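PDB 3WWC: oxidized polyvinyl alcohol hydrolase from Pseudomonas sp. VM15C, which hydrolyses beta-diketones such as 4,6-nonanedione and cleaves oxidized polyvinyl alcohol in the second step of the polymer's degradation. Local coordinates for residues 65-70 with 95-100; 73-78 with 99-104. The protein carries 1 engineered substitution. One frame throughout, in Å; residues are numbered along the deposited sequence.

In the fold
Contacts 1 and 2 join the parts of one beta-alpha-beta unit of the alpha/beta-hydrolase fold. In chain order it runs through strand 62-68, helix 75-80 and strand 96-100. Contact 1 pairs the two strands, parallel neighbours in the large mixed sheet; contact 2 sets the start of the helix against the end of the second strand and the loop after it. Their centres lie about 9 Å apart, and they share Ala99, Pro100 and one bridging water. The unit lies near the probable catalytic centre: the side chain of Glu73 is about 7 Å from that of Ala177, the engineered residue at a predicted charge-relay position.

Contact 1: 65-70 with 95-100; sequences WVPMTG and YTVIAP
Trp65 and Val97 sit side by side as a bridge between parallel strands, the two strands of a beta-alpha-beta unit in the alpha/beta-hydrolase sheet. Two backbone hydrogen bonds fix the register: Trp65 N gives to Thr96 O at 3.0 Å, and Ile98 N gives to Trp65 O at 2.9 Å. The ladder then stops, because the next residues in donor positions, Pro67 and Pro100, carry no N-H. Ile98 O, buried without a hydrogen-bond partner, is met instead by Val66, whose CA lies 3.2 Å from it in a CA-H...O contact.

The apolar contacts fall on two faces. On one, the Trp65 indole, carried by a CG anti to the backbone N (chi1 171°), runs beside the Val97 side chain and meets Val97 CG2 near the plane at its edge, while its NE1 hydrogen-bonds to Asn87 OD1. Pro67 crosses Val97 at about a right angle, with Pro67 CD 3.8 Å from Val97 CG1 and Pro67 CG 4.0 Å from Ala99 CB. Trimming Pro67 to an alanine removes CG and CD, and would probably leave a gap against Val97 CG1 and Ala99 CB. On the other face Val66 CG1 touches Pro100 CD at 3.7 Å, and Met68 CG packs on Pro100 CG.

Past the paired residues, a water links the two segments, accepting from Thr69 N at 3.1 Å and donating to Pro100 O at 2.8 Å.

Contact 2: 73-78 with 99-104; sequences ESTNDN and APVRAC
With chi1 at -71°, Thr75 turns OG1 anti to its carbonyl carbon and places it near Pro100 and Val101, while a bend at chi3 (-67°) brings the Arg102 guanidinium close to Glu73 and Ser74. Waters bridge the two segments. One molecule lies 2.7 Å from Thr75 OG1 and accepts from both Arg102 N, at 3.0 Å, and Arg102 NE, at 2.9 Å; it sits in the guanidinium plane, at the edge, and probably helps to fix the rotation of that group. Thr75 OG1 also lies 2.8 Å from the water that bridges Thr69 N and Pro100 O.

Direct contact is looser. Glu73 O stands over one guanidinium face, offset toward the rim and 3.7 Å from Arg102 NH2, and Thr75 CG2 approaches Ala99 CB. Arg102 NH2 finds its firmer partner in Arg112 O, and Arg112 in turn makes a salt bridge with Asp77.

Within 73-78, Asp77 N gives to Ser74 OG at 2.8 Å and Ser74 N to Asp77 OD2 at 3.0 Å, the latter from above the carboxylate plane. This reciprocal pair is a capping box, here opening the helix of a beta-alpha-beta crossover in an alpha/beta hydrolase.

Contact 1: 65-70 with 95-100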
ATOM      1  N   TRP A  65      -3.471  11.304   3.615  1.00  6.61           N
ATOM      2  CA  TRP A  65      -3.723   9.865   3.601  1.00  6.65           C
ATOM      3  C   TRP A  65      -4.214   9.510   2.198  1.00  7.66           C
ATOM      4  O   TRP A  65      -5.226  10.072   1.730  1.00  7.31           O
ATOM      5  CB  TRP A  65      -4.784   9.542   4.658  1.00  7.59           C
ATOM      6  CG  TRP A  65      -5.324   8.106   4.644  1.00  8.03           C
ATOM      7  CD1 TRP A  65      -6.638   7.743   4.771  1.00  8.36           C
ATOM      8  CD2 TRP A  65      -4.571   6.861   4.638  1.00  7.08           C
ATOM      9  NE1 TRP A  65      -6.753   6.373   4.851  1.00  7.47           N
ATOM     10  CE2 TRP A  65      -5.501   5.810   4.773  1.00  7.20           C
ATOM     11  CE3 TRP A  65      -3.199   6.547   4.535  1.00  8.14           C
ATOM     12  CZ2 TRP A  65      -5.117   4.457   4.810  1.00  7.66           C
ATOM     13  CZ3 TRP A  65      -2.811   5.207   4.573  1.00  8.44           C
ATOM     14  CH2 TRP A  65      -3.762   4.179   4.709  1.00  8.40           C
ATOM     15  N   VAL A  66      -3.544   8.556   1.543  1.00  6.54           N
ATOM     16  CA  VAL A  66      -3.895   8.086   0.198  1.00  7.66           C
ATOM     17  C   VAL A  66      -4.257   6.607   0.359  1.00  6.91           C
ATOM     18  O   VAL A  66      -3.395   5.737   0.291  1.00  6.98           O
ATOM     19  CB  VAL A  66      -2.671   8.270  -0.763  1.00  8.07           C
ATOM     20  CG1 VAL A  66      -2.942   7.701  -2.121  1.00  7.92           C
ATOM     21  CG2 VAL A  66      -2.381   9.761  -0.888  1.00  7.71           C
ATOM     22  N   PRO A  67      -5.548   6.315   0.580  1.00  7.51           N
ATOM     23  CA  PRO A  67      -5.999   4.939   0.758  1.00  7.48           C
ATOM     24  C   PRO A  67      -6.328   4.284  -0.564  1.00  6.91           C
ATOM     25  O   PRO A  67      -6.902   4.913  -1.482  1.00  8.09           O
ATOM     26  CB  PRO A  67      -7.250   5.117   1.622  1.00  6.94           C
ATOM     27  CG  PRO A  67      -7.833   6.435   1.100  1.00  6.50           C
ATOM     28  CD  PRO A  67      -6.619   7.285   0.935  1.00  7.14           C
ATOM     29  N   MET A  68      -5.975   3.005  -0.646  1.00  6.86           N
ATOM     30  CA  MET A  68      -6.245   2.234  -1.869  1.00  7.49           C
ATOM     31  C   MET A  68      -7.045   0.999  -1.581  1.00  8.28           C
ATOM     32  O   MET A  68      -6.720   0.239  -0.667  1.00  8.54           O
ATOM     33  CB  MET A  68      -4.932   1.832  -2.524  1.00  8.56           C
ATOM     34  CG  MET A  68      -4.219   3.060  -3.026  1.00  8.49           C
ATOM     35  SD  MET A  68      -2.560   2.698  -3.688  1.00 11.71           S
ATOM     36  CE  MET A  68      -1.683   2.382  -2.244  1.00  9.95           C
ATOM     37  N   THR A  69      -8.075   0.767  -2.390  1.00  8.66           N
ATOM     38  CA  THR A  69      -8.856  -0.449  -2.277  1.00  8.18           C
ATOM     39  C   THR A  69      -8.086  -1.626  -2.865  1.00  8.89           C
ATOM     40  O   THR A  69      -6.940  -1.488  -3.353  1.00  8.20           O
ATOM     41  CB  THR A  69     -10.195  -0.234  -3.021  1.00  9.04           C
ATOM     42  OG1 THR A  69     -11.072  -1.320  -2.664  1.00  9.31           O
ATOM     43  CG2 THR A  69      -9.996  -0.193  -4.552  1.00  7.86           C
ATOM     44  N   GLY A  70      -8.721  -2.788  -2.811  1.00  7.72           N
ATOM     45  CA  GLY A  70      -8.106  -4.013  -3.322  1.00  9.33           C
ATOM     46  C   GLY A  70      -8.665  -4.457  -4.663  1.00  8.74           C
ATOM     47  O   GLY A  70      -8.851  -3.666  -5.589  1.00 10.01           O
ATOM     48  N   TYR A  95      -6.953  14.686   8.418  1.00 10.67           N
ATOM     49  CA  TYR A  95      -6.098  14.313   7.315  1.00  8.92           C
ATOM     50  C   TYR A  95      -6.791  14.664   6.026  1.00  9.84           C
ATOM     51  O   TYR A  95      -8.006  14.534   5.948  1.00 10.83           O
ATOM     52  CB  TYR A  95      -5.828  12.773   7.253  1.00  9.43           C
ATOM     53  CG  TYR A  95      -4.997  12.275   8.409  1.00  9.25           C
ATOM     54  CD1 TYR A  95      -5.561  12.152   9.680  1.00 11.87           C
ATOM     55  CD2 TYR A  95      -3.660  12.020   8.250  1.00  8.39           C
ATOM     56  CE1 TYR A  95      -4.776  11.797  10.788  1.00 10.90           C
ATOM     57  CE2 TYR A  95      -2.863  11.651   9.342  1.00 10.00           C
ATOM     58  CZ  TYR A  95      -3.438  11.553  10.599  1.00  9.98           C
ATOM     59  OH  TYR A  95      -2.608  11.233  11.633  1.00 10.99           O
ATOM     60  N   THR A  96      -6.027  15.135   5.059  1.00  8.86           N
ATOM     61  CA  THR A  96      -6.616  15.356   3.742  1.00 10.01           C
ATOM     62  C   THR A  96      -6.471  13.997   3.025  1.00  9.52           C
ATOM     63  O   THR A  96      -5.372  13.455   2.840  1.00  9.58           O
ATOM     64  CB  THR A  96      -5.943  16.487   3.010  1.00  9.91           C
ATOM     65  OG1 THR A  96      -6.408  17.707   3.616  1.00 11.27           O
ATOM     66  CG2 THR A  96      -6.376  16.520   1.563  1.00 11.64           C
ATOM     67  N   VAL A  97      -7.620  13.421   2.711  1.00  8.53           N
ATOM     68  CA  VAL A  97      -7.703  12.089   2.094  1.00  8.60           C
ATOM     69  C   VAL A  97      -7.774  12.256   0.581  1.00  8.68           C
ATOM     70  O   VAL A  97      -8.612  12.994   0.065  1.00  9.86           O
ATOM     71  CB  VAL A  97      -8.941  11.356   2.629  1.00  7.18           C
ATOM     72  CG1 VAL A  97      -9.042   9.964   1.979  1.00  9.75           C
ATOM     73  CG2 VAL A  97      -8.828  11.188   4.149  1.00  9.27           C
ATOM     74  N   ILE A  98      -6.850  11.607  -0.136  1.00  7.85           N
ATOM     75  CA  ILE A  98      -6.756  11.731  -1.603  1.00  7.12           C
ATOM     76  C   ILE A  98      -6.710  10.286  -2.071  1.00  7.55           C
ATOM     77  O   ILE A  98      -5.673   9.610  -1.959  1.00  8.02           O
ATOM     78  CB  ILE A  98      -5.489  12.488  -1.984  1.00  7.23           C
ATOM     79  CG1 ILE A  98      -5.415  13.845  -1.252  1.00  7.81           C
ATOM     80  CG2 ILE A  98      -5.502  12.696  -3.502  1.00  9.87           C
ATOM     81  CD1 ILE A  98      -4.068  14.542  -1.513  1.00 10.05           C
ATOM     82  N   ALA A  99      -7.847   9.801  -2.609  1.00  8.28           N
ATOM     83  CA  ALA A  99      -8.036   8.380  -2.924  1.00  7.99           C
ATOM     84  C   ALA A  99      -8.084   8.136  -4.393  1.00  8.32           C
ATOM     85  O   ALA A  99      -9.020   8.579  -5.072  1.00  9.24           O
ATOM     86  CB  ALA A  99      -9.382   7.945  -2.296  1.00  8.02           C
ATOM     87  N   PRO A 100      -7.118   7.414  -4.921  1.00  7.05           N
ATOM     88  CA  PRO A 100      -7.099   7.151  -6.363  1.00  7.55           C
ATOM     89  C   PRO A 100      -8.042   6.054  -6.785  1.00  8.22           C
ATOM     90  O   PRO A 100      -8.260   5.099  -6.053  1.00  8.80           O
ATOM     91  CB  PRO A 100      -5.645   6.717  -6.625  1.00  7.30           C
ATOM     92  CG  PRO A 100      -5.262   5.997  -5.275  1.00  8.11           C
ATOM     93  CD  PRO A 100      -5.904   6.887  -4.221  1.00  7.65           C
TER
HETATM   94  O   HOH W   1      -9.067   3.183  -4.147  1.00  8.49           O

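Contact 2: 73-78 with 99-104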
ATOM      1  N   GLU A  73     -13.387  -4.659  -3.686  1.00 10.71           N
ATOM      2  CA  GLU A  73     -14.125  -3.530  -3.152  1.00 10.14           C
ATOM      3  C   GLU A  73     -13.938  -2.300  -3.996  1.00  9.51           C
ATOM      4  O   GLU A  73     -12.832  -2.064  -4.500  1.00 10.04           O
ATOM      5  CB  GLU A  73     -13.662  -3.226  -1.730  1.00 11.67           C
ATOM      6  CG  GLU A  73     -13.989  -4.324  -0.765  1.00 13.69           C
ATOM      7  CD  GLU A  73     -13.158  -4.219   0.505  1.00 15.56           C
ATOM      8  OE1 GLU A  73     -11.919  -4.054   0.382  1.00 15.64           O
ATOM      9  OE2 GLU A  73     -13.745  -4.333   1.619  1.00 17.50           O
ATOM     10  N   SER A  74     -14.972  -1.487  -4.158  1.00  9.15           N
ATOM     11  CA  SER A  74     -14.804  -0.260  -4.919  1.00  7.80           C
ATOM     12  C   SER A  74     -14.050   0.815  -4.151  1.00  8.89           C
ATOM     13  O   SER A  74     -13.855   0.701  -2.934  1.00  8.43           O
ATOM     14  CB  SER A  74     -16.173   0.300  -5.357  1.00  8.82           C
ATOM     15  OG  SER A  74     -16.893   0.744  -4.207  1.00  9.17           O
ATOM     16  N   THR A  75     -13.585   1.827  -4.859  1.00  8.65           N
ATOM     17  CA  THR A  75     -12.943   2.950  -4.164  1.00  8.34           C
ATOM     18  C   THR A  75     -13.991   3.565  -3.226  1.00  9.87           C
ATOM     19  O   THR A  75     -13.674   3.917  -2.090  1.00  9.31           O
ATOM     20  CB  THR A  75     -12.400   3.949  -5.167  1.00  8.21           C
ATOM     21  OG1 THR A  75     -11.254   3.360  -5.806  1.00  8.46           O
ATOM     22  CG2 THR A  75     -11.978   5.249  -4.449  1.00  8.58           C
ATOM     23  N   ASN A  76     -15.239   3.716  -3.681  1.00  8.92           N
ATOM     24  CA  ASN A  76     -16.279   4.251  -2.781  1.00  8.93           C
ATOM     25  C   ASN A  76     -16.487   3.369  -1.568  1.00  9.21           C
ATOM     26  O   ASN A  76     -16.666   3.890  -0.434  1.00 10.11           O
ATOM     27  CB  ASN A  76     -17.569   4.442  -3.577  1.00 13.61           C
ATOM     28  CG  ASN A  76     -18.733   4.872  -2.696  1.00 20.38           C
ATOM     29  OD1 ASN A  76     -18.648   5.889  -2.015  1.00 26.78           O
ATOM     30  ND2 ASN A  76     -19.824   4.099  -2.708  1.00 27.19           N
ATOM     31  N   ASP A  77     -16.435   2.054  -1.748  1.00  8.56           N
ATOM     32  CA  ASP A  77     -16.563   1.149  -0.596  1.00  7.94           C
ATOM     33  C   ASP A  77     -15.401   1.437   0.396  1.00  9.86           C
ATOM     34  O   ASP A  77     -15.615   1.648   1.575  1.00 10.14           O
ATOM     35  CB  ASP A  77     -16.447  -0.325  -0.993  1.00  9.22           C
ATOM     36  CG  ASP A  77     -17.622  -0.861  -1.770  1.00 11.85           C
ATOM     37  OD1 ASP A  77     -18.740  -0.329  -1.624  1.00 13.90           O
ATOM     38  OD2 ASP A  77     -17.394  -1.876  -2.494  1.00 12.13           O
ATOM     39  N   ASN A  78     -14.183   1.454  -0.109  1.00  8.43           N
ATOM     40  CA  ASN A  78     -13.014   1.680   0.741  1.00  8.35           C
ATOM     41  C   ASN A  78     -13.125   2.999   1.467  1.00  9.14           C
ATOM     42  O   ASN A  78     -12.633   3.134   2.589  1.00  9.66           O
ATOM     43  CB  ASN A  78     -11.792   1.626  -0.166  1.00  7.29           C
ATOM     44  CG  ASN A  78     -10.512   1.962   0.546  1.00  8.51           C
ATOM     45  OD1 ASN A  78     -10.094   3.117   0.566  1.00  9.93           O
ATOM     46  ND2 ASN A  78      -9.892   0.953   1.180  1.00  9.68           N
ATOM     47  N   ALA A  99      -7.847   9.801  -2.609  1.00  8.28           N
ATOM     48  CA  ALA A  99      -8.036   8.380  -2.924  1.00  7.99           C
ATOM     49  C   ALA A  99      -8.084   8.136  -4.393  1.00  8.32           C
ATOM     50  O   ALA A  99      -9.020   8.579  -5.072  1.00  9.24           O
ATOM     51  CB  ALA A  99      -9.382   7.945  -2.296  1.00  8.02           C
ATOM     52  N   PRO A 100      -7.118   7.414  -4.921  1.00  7.05           N
ATOM     53  CA  PRO A 100      -7.099   7.151  -6.363  1.00  7.55           C
ATOM     54  C   PRO A 100      -8.042   6.054  -6.785  1.00  8.22           C
ATOM     55  O   PRO A 100      -8.260   5.099  -6.053  1.00  8.80           O
ATOM     56  CB  PRO A 100      -5.645   6.717  -6.625  1.00  7.30           C
ATOM     57  CG  PRO A 100      -5.262   5.997  -5.275  1.00  8.11           C
ATOM     58  CD  PRO A 100      -5.904   6.887  -4.221  1.00  7.65           C
ATOM     59  N   VAL A 101      -8.603   6.207  -7.987  1.00  8.14           N
ATOM     60  CA  VAL A 101      -9.462   5.169  -8.593  1.00  7.61           C
ATOM     61  C   VAL A 101      -8.539   4.282  -9.422  1.00  7.47           C
ATOM     62  O   VAL A 101      -7.596   4.777 -10.075  1.00  9.23           O
ATOM     63  CB  VAL A 101     -10.534   5.836  -9.461  1.00  7.29           C
ATOM     64  CG1 VAL A 101     -11.404   4.789 -10.219  1.00  8.94           C
ATOM     65  CG2 VAL A 101     -11.426   6.689  -8.544  1.00  8.76           C
ATOM     66  N   ARG A 102      -8.795   2.983  -9.431  1.00  7.13           N
ATOM     67  CA  ARG A 102      -7.985   2.027 -10.187  1.00  7.84           C
ATOM     68  C   ARG A 102      -8.134   2.267 -11.701  1.00  7.63           C
ATOM     69  O   ARG A 102      -9.240   2.588 -12.185  1.00  8.25           O
ATOM     70  CB  ARG A 102      -8.423   0.588  -9.846  1.00  8.14           C
ATOM     71  CG  ARG A 102      -8.138   0.216  -8.393  1.00  8.24           C
ATOM     72  CD  ARG A 102      -8.793  -1.116  -7.965  1.00  7.90           C
ATOM     73  NE  ARG A 102     -10.227  -0.913  -7.971  1.00  7.72           N
ATOM     74  CZ  ARG A 102     -11.133  -1.870  -7.895  1.00  8.41           C
ATOM     75  NH1 ARG A 102     -10.764  -3.145  -7.747  1.00  9.06           N
ATOM     76  NH2 ARG A 102     -12.425  -1.535  -8.089  1.00  8.75           N
ATOM     77  N   ALA A 103      -7.040   2.133 -12.444  1.00  8.90           N
ATOM     78  CA  ALA A 103      -7.089   2.353 -13.886  1.00  8.99           C
ATOM     79  C   ALA A 103      -8.136   1.440 -14.548  1.00 10.67           C
ATOM     80  O   ALA A 103      -8.921   1.892 -15.415  1.00  9.92           O
ATOM     81  CB  ALA A 103      -5.684   2.070 -14.463  1.00  8.62           C
ATOM     82  N   CYS A 104      -8.173   0.181 -14.119  1.00  9.39           N
ATOM     83  CA  CYS A 104      -9.110  -0.783 -14.676  1.00 10.15           C
ATOM     84  C   CYS A 104     -10.580  -0.376 -14.480  1.00 10.46           C
ATOM     85  O   CYS A 104     -11.437  -0.898 -15.180  1.00 11.60           O
ATOM     86  CB  CYS A 104      -8.871  -2.196 -14.024  1.00 10.90           C
ATOM     87  SG  CYS A 104      -9.054  -2.163 -12.175  1.00 13.71           S
TER
HETATM   88  O   HOH W   1      -9.067   3.183  -4.147  1.00  8.49           O
HETATM   89  O   HOH W   2     -11.131   1.819  -7.992  1.00  8.54           O
HETATM   90  O   HOH W   3     -13.837   1.654  -8.345  1.00 10.56           O